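Local structure of Di-haem cytochrome c peroxidase family protein (Burkholderia thailandensis E264, 6NX0) at residues Val329-Ala334 against Phe414-Arg419; Asp325-Pro330 against Val394-Thr399. The protein is a diheme enzyme of the bacterial cytochrome c peroxidase family that carries two c-type hemes and probably acts as a peroxidase. One frame throughout, in Å; residues are numbered along the deposited sequence.

From the end of strand 324-325 the chain enters a long loop; 325-330 takes part in contact 2 and the overlapping 329-334 in contact 1, the two sharing Val329 and Pro330. Contact 2 closes the shorter excursion, 64 residues on, against helix 390-399; contact 1 closes a longer one, 80 residues, against the loop between helices 404-407 and 444-455. The two closures are staggered: 394-399 lies between the segments of contact 1, so they cross. Together they tie the loop after strand 324-325 to a heme-ligating helix and to the loop beyond it, and they touch where Phe414 and Val417 pack on Ala328.

Contact 1 of 2, residues Val329-Ala334 against Phe414-Arg419; sequences VPRNRA and FDDVPR
Asp415 and Asp416, neighbours in 414-419, receive Arg331 at two different points, its backbone and its guanidinium. The carboxylate of Asp415 takes the backbone: Arg331 N donates to Asp415 OD1 over 2.9 Å in an almost straight bond, reaching it on the syn side but 32° out of the carboxylate plane. A first torsion of 69° sets Asp415 CG between its own backbone N and carbonyl carbon and swings OD1 to the neighbouring loop, where it also lies 3.5 Å from Pro330 CA. Its other oxygen, OD2, bonds to His409, which would hold the carboxylate in its rotation.

Asp416 approaches from beside the arginine chain, CB and CG lying against Arg331 CA and CB. Two loops with no regular secondary structure are joined here, inside the C-terminal cytochrome c region, near the heme that Val329 touches. Extended from CG to NE, the Arg331 side chain crosses that of Asp416 at about a right angle and ends in a salt bridge, NH1 to Asp416 OD1 at 2.9 Å. The nitrogen stands nearly in line with the C-O bond, but the N-H...O angle is only 135° and the oxygen is tilted from the guanidinium plane. Arg331 NH1 and NH2 also bond to the carbonyls of His343 and Asn338, while Phe344 offers a cation-pi contact, which probably spreads the arginine's charge over several partners. Three waters complete the seam. Two donate to Val329 O; one of them also donates to Asp416 OD2, and the second accepts from Asp416 N. The third accepts from Asn332 N and donates to Asp416 OD2 at 2.7 Å.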
loop_
_atom_site.group_PDB
_atom_site.type_symbol
_atom_site.label_atom_id
_atom_site.label_comp_id
_atom_site.label_asym_id
_atom_site.label_seq_id
_atom_site.Cartn_x
_atom_site.Cartn_y
_atom_site.Cartn_z
ATOM N N VAL A 329 12.608 -6.046 5.651
ATOM C CA VAL A 329 13.365 -4.794 5.545
ATOM C C VAL A 329 13.902 -4.372 6.915
ATOM O O VAL A 329 13.384 -4.793 7.969
ATOM C CB VAL A 329 12.545 -3.661 4.901
ATOM C CG1 VAL A 329 12.037 -4.066 3.541
ATOM C CG2 VAL A 329 11.430 -3.209 5.820
ATOM N N PRO A 330 14.955 -3.558 6.949
ATOM C CA PRO A 330 15.582 -3.203 8.227
ATOM C C PRO A 330 14.645 -2.450 9.156
ATOM O O PRO A 330 13.740 -1.732 8.726
ATOM C CB PRO A 330 16.762 -2.320 7.815
ATOM C CG PRO A 330 17.047 -2.729 6.386
ATOM C CD PRO A 330 15.701 -3.021 5.804
ATOM N N ARG A 331 14.901 -2.614 10.454
ATOM C CA ARG A 331 14.154 -1.889 11.470
ATOM C C ARG A 331 14.352 -0.386 11.322
ATOM O O ARG A 331 15.473 0.106 11.135
ATOM C CB ARG A 331 14.617 -2.341 12.852
ATOM C CG ARG A 331 13.776 -1.810 14.029
ATOM C CD ARG A 331 14.271 -2.508 15.275
ATOM N NE ARG A 331 13.595 -2.203 16.536
ATOM C CZ ARG A 331 12.534 -2.851 16.998
ATOM N NH1 ARG A 331 11.942 -3.796 16.261
ATOM N NH2 ARG A 331 12.044 -2.556 18.204
ATOM N N ASN A 332 13.252 0.353 11.429
ATOM C CA ASN A 332 13.308 1.809 11.491
ATOM C C ASN A 332 13.429 2.177 12.961
ATOM O O ASN A 332 12.438 2.162 13.697
ATOM C CB ASN A 332 12.075 2.444 10.859
ATOM C CG ASN A 332 12.133 3.956 10.901
ATOM O OD1 ASN A 332 12.926 4.524 11.645
ATOM N ND2 ASN A 332 11.311 4.611 10.110
ATOM N N ARG A 333 14.653 2.481 13.392
ATOM C CA ARG A 333 14.907 2.690 14.803
ATOM C C ARG A 333 14.351 4.017 15.302
ATOM O O ARG A 333 14.346 4.248 16.525
ATOM C CB ARG A 333 16.410 2.581 15.067
ATOM C CG ARG A 333 16.963 1.184 14.751
ATOM C CD ARG A 333 18.487 1.167 14.712
ATOM N NE ARG A 333 18.959 2.118 13.709
ATOM C CZ ARG A 333 20.221 2.501 13.544
ATOM N NH1 ARG A 333 21.182 2.008 14.311
ATOM N NH2 ARG A 333 20.514 3.383 12.596
ATOM N N ALA A 334 13.880 4.875 14.404
ATOM C CA ALA A 334 13.272 6.144 14.779
ATOM C C ALA A 334 11.752 6.063 14.926
ATOM O O ALA A 334 11.124 7.068 15.290
ATOM C CB ALA A 334 13.649 7.227 13.765
ATOM N N PHE A 414 18.342 -10.514 10.160
ATOM C CA PHE A 414 17.283 -9.510 10.167
ATOM C C PHE A 414 17.148 -8.886 11.549
ATOM O O PHE A 414 17.143 -9.581 12.571
ATOM C CB PHE A 414 15.962 -10.158 9.766
ATOM C CG PHE A 414 16.107 -11.252 8.720
ATOM C CD1 PHE A 414 16.581 -10.947 7.460
ATOM C CD2 PHE A 414 15.794 -12.574 9.012
ATOM C CE1 PHE A 414 16.734 -11.921 6.506
ATOM C CE2 PHE A 414 15.933 -13.565 8.039
ATOM C CZ PHE A 414 16.413 -13.237 6.789
ATOM N N ASP A 415 17.020 -7.564 11.595
ATOM C CA ASP A 415 16.863 -6.904 12.880
ATOM C C ASP A 415 15.458 -6.380 13.128
ATOM O O ASP A 415 15.228 -5.743 14.161
ATOM C CB ASP A 415 17.885 -5.775 13.055
ATOM C CG ASP A 415 17.662 -4.573 12.138
ATOM O OD1 ASP A 415 16.832 -4.608 11.210
ATOM O OD2 ASP A 415 18.346 -3.546 12.399
ATOM N N ASP A 416 14.494 -6.661 12.247
ATOM C CA ASP A 416 13.123 -6.253 12.537
ATOM C C ASP A 416 12.161 -7.432 12.512
ATOM O O ASP A 416 10.952 -7.257 12.299
ATOM C CB ASP A 416 12.661 -5.179 11.567
ATOM C CG ASP A 416 11.558 -4.313 12.143
ATOM O OD1 ASP A 416 11.453 -4.181 13.400
ATOM O OD2 ASP A 416 10.783 -3.772 11.331
ATOM N N VAL A 417 12.678 -8.638 12.738
ATOM C CA VAL A 417 11.874 -9.845 12.872
ATOM C C VAL A 417 12.268 -10.524 14.176
ATOM O O VAL A 417 13.462 -10.732 14.420
ATOM C CB VAL A 417 12.072 -10.791 11.673
ATOM C CG1 VAL A 417 11.250 -12.038 11.850
ATOM C CG2 VAL A 417 11.745 -10.098 10.334
ATOM N N PRO A 418 11.319 -10.862 15.037
ATOM C CA PRO A 418 11.669 -11.586 16.264
ATOM C C PRO A 418 12.413 -12.876 15.926
ATOM O O PRO A 418 12.172 -13.488 14.891
ATOM C CB PRO A 418 10.311 -11.885 16.905
ATOM C CG PRO A 418 9.322 -11.002 16.222
ATOM C CD PRO A 418 9.871 -10.675 14.883
ATOM N N ARG A 419 13.277 -13.318 16.843
ATOM C CA ARG A 419 13.963 -14.598 16.640
ATOM C C ARG A 419 12.976 -15.710 16.329
ATOM O O ARG A 419 13.260 -16.592 15.499
ATOM C CB ARG A 419 14.779 -14.976 17.879
ATOM C CG ARG A 419 16.147 -14.335 17.916
ATOM C CD ARG A 419 16.929 -14.726 19.163
ATOM N NE ARG A 419 16.457 -13.992 20.329
ATOM C CZ ARG A 419 15.809 -14.524 21.364
ATOM N NH1 ARG A 419 15.418 -13.732 22.358
ATOM N NH2 ARG A 419 15.562 -15.834 21.421
HETATM O O HOH W 1 10.726 -4.786 8.732
HETATM O O HOH W 2 14.454 -7.042 9.370
HETATM O O HOH W 3 10.546 -1.124 11.722
#

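Contact 2 of 2, residues Asp325-Pro330 against Val394-Thr399; sequences DAIAVP and VAFYNT. With HEC (heme c), chain C.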
loop_
_atom_site.group_PDB
_atom_site.type_symbol
_atom_site.label_atom_id
_atom_site.label_comp_id
_atom_site.label_asym_id
_atom_site.label_seq_id
_atom_site.Cartn_x
_atom_site.Cartn_y
_atom_site.Cartn_z
ATOM N N ASP A 325 4.288 -11.359 1.200
ATOM C CA ASP A 325 5.574 -12.000 1.396
ATOM C C ASP A 325 6.353 -11.303 2.499
ATOM O O ASP A 325 5.953 -10.264 3.022
ATOM C CB ASP A 325 6.370 -12.040 0.091
ATOM C CG ASP A 325 7.019 -13.399 -0.137
ATOM O OD1 ASP A 325 7.654 -13.940 0.804
ATOM O OD2 ASP A 325 6.820 -13.948 -1.244
ATOM N N ALA A 326 7.457 -11.931 2.881
ATOM C CA ALA A 326 8.244 -11.559 4.050
ATOM C C ALA A 326 9.659 -11.284 3.568
ATOM O O ALA A 326 10.475 -12.205 3.457
ATOM C CB ALA A 326 8.212 -12.669 5.102
ATOM N N ILE A 327 9.969 -10.015 3.291
ATOM C CA ILE A 327 11.314 -9.665 2.815
ATOM C C ILE A 327 12.183 -9.039 3.905
ATOM O O ILE A 327 13.387 -8.824 3.669
ATOM C CB ILE A 327 11.271 -8.761 1.560
ATOM C CG1 ILE A 327 10.748 -7.346 1.856
ATOM C CG2 ILE A 327 10.426 -9.409 0.457
ATOM C CD1 ILE A 327 10.954 -6.358 0.694
ATOM N N ALA A 328 11.619 -8.759 5.094
ATOM C CA ALA A 328 12.397 -8.387 6.280
ATOM C C ALA A 328 13.251 -7.132 6.057
ATOM O O ALA A 328 14.460 -7.120 6.287
ATOM C CB ALA A 328 13.275 -9.559 6.729
ATOM N N VAL A 329 12.608 -6.046 5.651
ATOM C CA VAL A 329 13.365 -4.794 5.545
ATOM C C VAL A 329 13.902 -4.372 6.915
ATOM O O VAL A 329 13.384 -4.793 7.969
ATOM C CB VAL A 329 12.545 -3.661 4.901
ATOM C CG1 VAL A 329 12.037 -4.066 3.541
ATOM C CG2 VAL A 329 11.430 -3.209 5.820
ATOM N N PRO A 330 14.955 -3.558 6.949
ATOM C CA PRO A 330 15.582 -3.203 8.227
ATOM C C PRO A 330 14.645 -2.450 9.156
ATOM O O PRO A 330 13.740 -1.732 8.726
ATOM C CB PRO A 330 16.762 -2.320 7.815
ATOM C CG PRO A 330 17.047 -2.729 6.386
ATOM C CD PRO A 330 15.701 -3.021 5.804
ATOM N N VAL A 394 15.728 -0.510 -3.846
ATOM C CA VAL A 394 16.055 -1.506 -4.862
ATOM C C VAL A 394 17.342 -2.246 -4.498
ATOM O O VAL A 394 17.426 -3.481 -4.600
ATOM C CB VAL A 394 16.165 -0.816 -6.235
ATOM C CG1 VAL A 394 16.648 -1.797 -7.313
ATOM C CG2 VAL A 394 14.843 -0.181 -6.638
ATOM N N ALA A 395 18.375 -1.506 -4.075
ATOM C CA ALA A 395 19.657 -2.115 -3.731
ATOM C C ALA A 395 19.525 -3.115 -2.585
ATOM O O ALA A 395 20.270 -4.095 -2.524
ATOM C CB ALA A 395 20.664 -1.022 -3.365
ATOM N N PHE A 396 18.564 -2.899 -1.687
ATOM C CA PHE A 396 18.335 -3.821 -0.579
ATOM C C PHE A 396 18.152 -5.251 -1.081
ATOM O O PHE A 396 18.684 -6.194 -0.496
ATOM C CB PHE A 396 17.103 -3.351 0.211
ATOM C CG PHE A 396 16.562 -4.363 1.187
ATOM C CD1 PHE A 396 17.185 -4.565 2.408
ATOM C CD2 PHE A 396 15.430 -5.121 0.869
ATOM C CE1 PHE A 396 16.686 -5.497 3.299
ATOM C CE2 PHE A 396 14.952 -6.057 1.777
ATOM C CZ PHE A 396 15.573 -6.230 2.962
ATOM N N TYR A 397 17.382 -5.428 -2.149
ATOM C CA TYR A 397 17.149 -6.770 -2.677
ATOM C C TYR A 397 18.438 -7.428 -3.112
ATOM O O TYR A 397 18.594 -8.646 -2.968
ATOM C CB TYR A 397 16.192 -6.730 -3.851
ATOM C CG TYR A 397 14.781 -6.417 -3.455
ATOM C CD1 TYR A 397 13.932 -7.425 -3.014
ATOM C CD2 TYR A 397 14.289 -5.123 -3.534
ATOM C CE1 TYR A 397 12.630 -7.143 -2.662
ATOM C CE2 TYR A 397 12.983 -4.834 -3.190
ATOM C CZ TYR A 397 12.167 -5.847 -2.747
ATOM O OH TYR A 397 10.880 -5.597 -2.408
ATOM N N ASN A 398 19.371 -6.645 -3.640
ATOM C CA ASN A 398 20.562 -7.243 -4.221
ATOM C C ASN A 398 21.539 -7.763 -3.169
ATOM O O ASN A 398 22.212 -8.777 -3.407
ATOM C CB ASN A 398 21.256 -6.226 -5.123
ATOM C CG ASN A 398 22.239 -6.862 -6.065
ATOM O OD1 ASN A 398 22.022 -7.973 -6.558
ATOM N ND2 ASN A 398 23.341 -6.148 -6.335
ATOM N N THR A 399 21.686 -7.087 -2.019
ATOM C CA THR A 399 22.707 -7.500 -1.064
ATOM C C THR A 399 22.179 -7.735 0.355
ATOM O O THR A 399 22.980 -7.886 1.278
ATOM C CB THR A 399 23.889 -6.513 -1.040
ATOM O OG1 THR A 399 23.484 -5.187 -0.675
ATOM C CG2 THR A 399 24.583 -6.478 -2.402
HETATM FE FE HEC C . 9.472 -5.549 -3.781
HETATM C CHA HEC C . 8.246 -3.363 -1.442
HETATM C CHB HEC C . 10.873 -2.932 -5.507
HETATM C CHC HEC C . 11.241 -7.746 -5.733
HETATM C CHD HEC C . 7.805 -8.152 -2.333
HETATM N NA HEC C . 9.496 -3.533 -3.553
HETATM C C1A HEC C . 8.877 -2.839 -2.530
HETATM C C2A HEC C . 9.234 -1.453 -2.685
HETATM C C3A HEC C . 9.868 -1.325 -3.856
HETATM C C4A HEC C . 10.054 -2.635 -4.428
HETATM C CMA HEC C . 10.519 -0.067 -4.425
HETATM C CAA HEC C . 8.728 -0.302 -1.785
HETATM C CBA HEC C . 7.409 0.254 -2.294
HETATM C CGA HEC C . 6.767 1.300 -1.414
HETATM O O1A HEC C . 5.590 1.641 -1.742
HETATM O O2A HEC C . 7.250 1.576 -0.281
HETATM N NB HEC C . 10.764 -5.394 -5.323
HETATM C C1B HEC C . 11.171 -4.201 -5.924
HETATM C C2B HEC C . 12.084 -4.525 -7.004
HETATM C C3B HEC C . 12.254 -5.845 -7.039
HETATM C C4B HEC C . 11.389 -6.413 -6.014
HETATM C CMB HEC C . 12.690 -3.470 -7.966
HETATM C CAB HEC C . 13.218 -6.683 -7.917
HETATM C CBB HEC C . 14.684 -6.258 -7.668
HETATM N NC HEC C . 9.463 -7.550 -4.048
HETATM C C1C HEC C . 10.326 -8.263 -4.858
HETATM C C2C HEC C . 10.044 -9.658 -4.669
HETATM C C3C HEC C . 9.027 -9.773 -3.804
HETATM C C4C HEC C . 8.662 -8.448 -3.363
HETATM C CMC HEC C . 10.781 -10.750 -5.474
HETATM C CAC HEC C . 8.217 -11.040 -3.486
HETATM C CBC HEC C . 9.162 -12.065 -2.824
HETATM N ND HEC C . 8.211 -5.701 -2.216
HETATM C C1D HEC C . 7.648 -6.906 -1.781
HETATM C C2D HEC C . 7.014 -6.668 -0.518
HETATM C C3D HEC C . 7.220 -5.240 -0.191
HETATM C C4D HEC C . 7.926 -4.682 -1.312
HETATM C CMD HEC C . 6.271 -7.673 0.357
HETATM C CAD HEC C . 6.762 -4.512 1.080
HETATM C CBD HEC C . 7.817 -4.727 2.147
HETATM C CGD HEC C . 7.646 -3.754 3.286
HETATM O O1D HEC C . 6.851 -2.793 3.147
HETATM O O2D HEC C . 8.446 -3.854 4.263
#
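Phe396 pushes its ring from the helix into the bend of the loop at Ile327-Pro330. The ring's far end does the touching: CZ meets Ile327 O at 3.5 Å, in the ring plane at its edge, with Ala328 O also close to that plane. These two carbonyls bond elsewhere, Ile327 O to Arg400 and Ala328 O to Tyr408. With CG anti to the backbone N (chi1 167°), the ring points from the helix straight at the loop. Val329 CG1 abuts CE2 at 3.9 Å, its side chain crossing the ring's direction at about a right angle, while Pro330 CD lies obliquely against CE1 on the other margin.

Ile327 fills the hollow between the two aromatic residues and the heme. Its CD1 reaches Tyr397 OH at 3.2 Å and also lies 4.2 Å from Phe396 CE2; CG1 and CD1 rest on the propionate carbon CBD and CG2 near the meso carbon CHD. The tyrosine belongs to a c-type heme site in which His305 and Tyr397 are the axial ligands, and Tyr397 OH binds the iron at 2.0 Å. The Tyr397 ring leans over the porphyrin, one face carrying C4B 3.4 Å above its plane, displaced from the ring centre. Helix 390-399 thus sends successive side chains to different places, Phe396 into the loop and Tyr397 onto the metal, while it packs on helix 444-455 through Val394.

At the heme margins, Val329 CG2 lies 3.4 Å from propionate oxygen O2D, and Asp325 OD2 comes equally near the vinyl-derived carbon CBC.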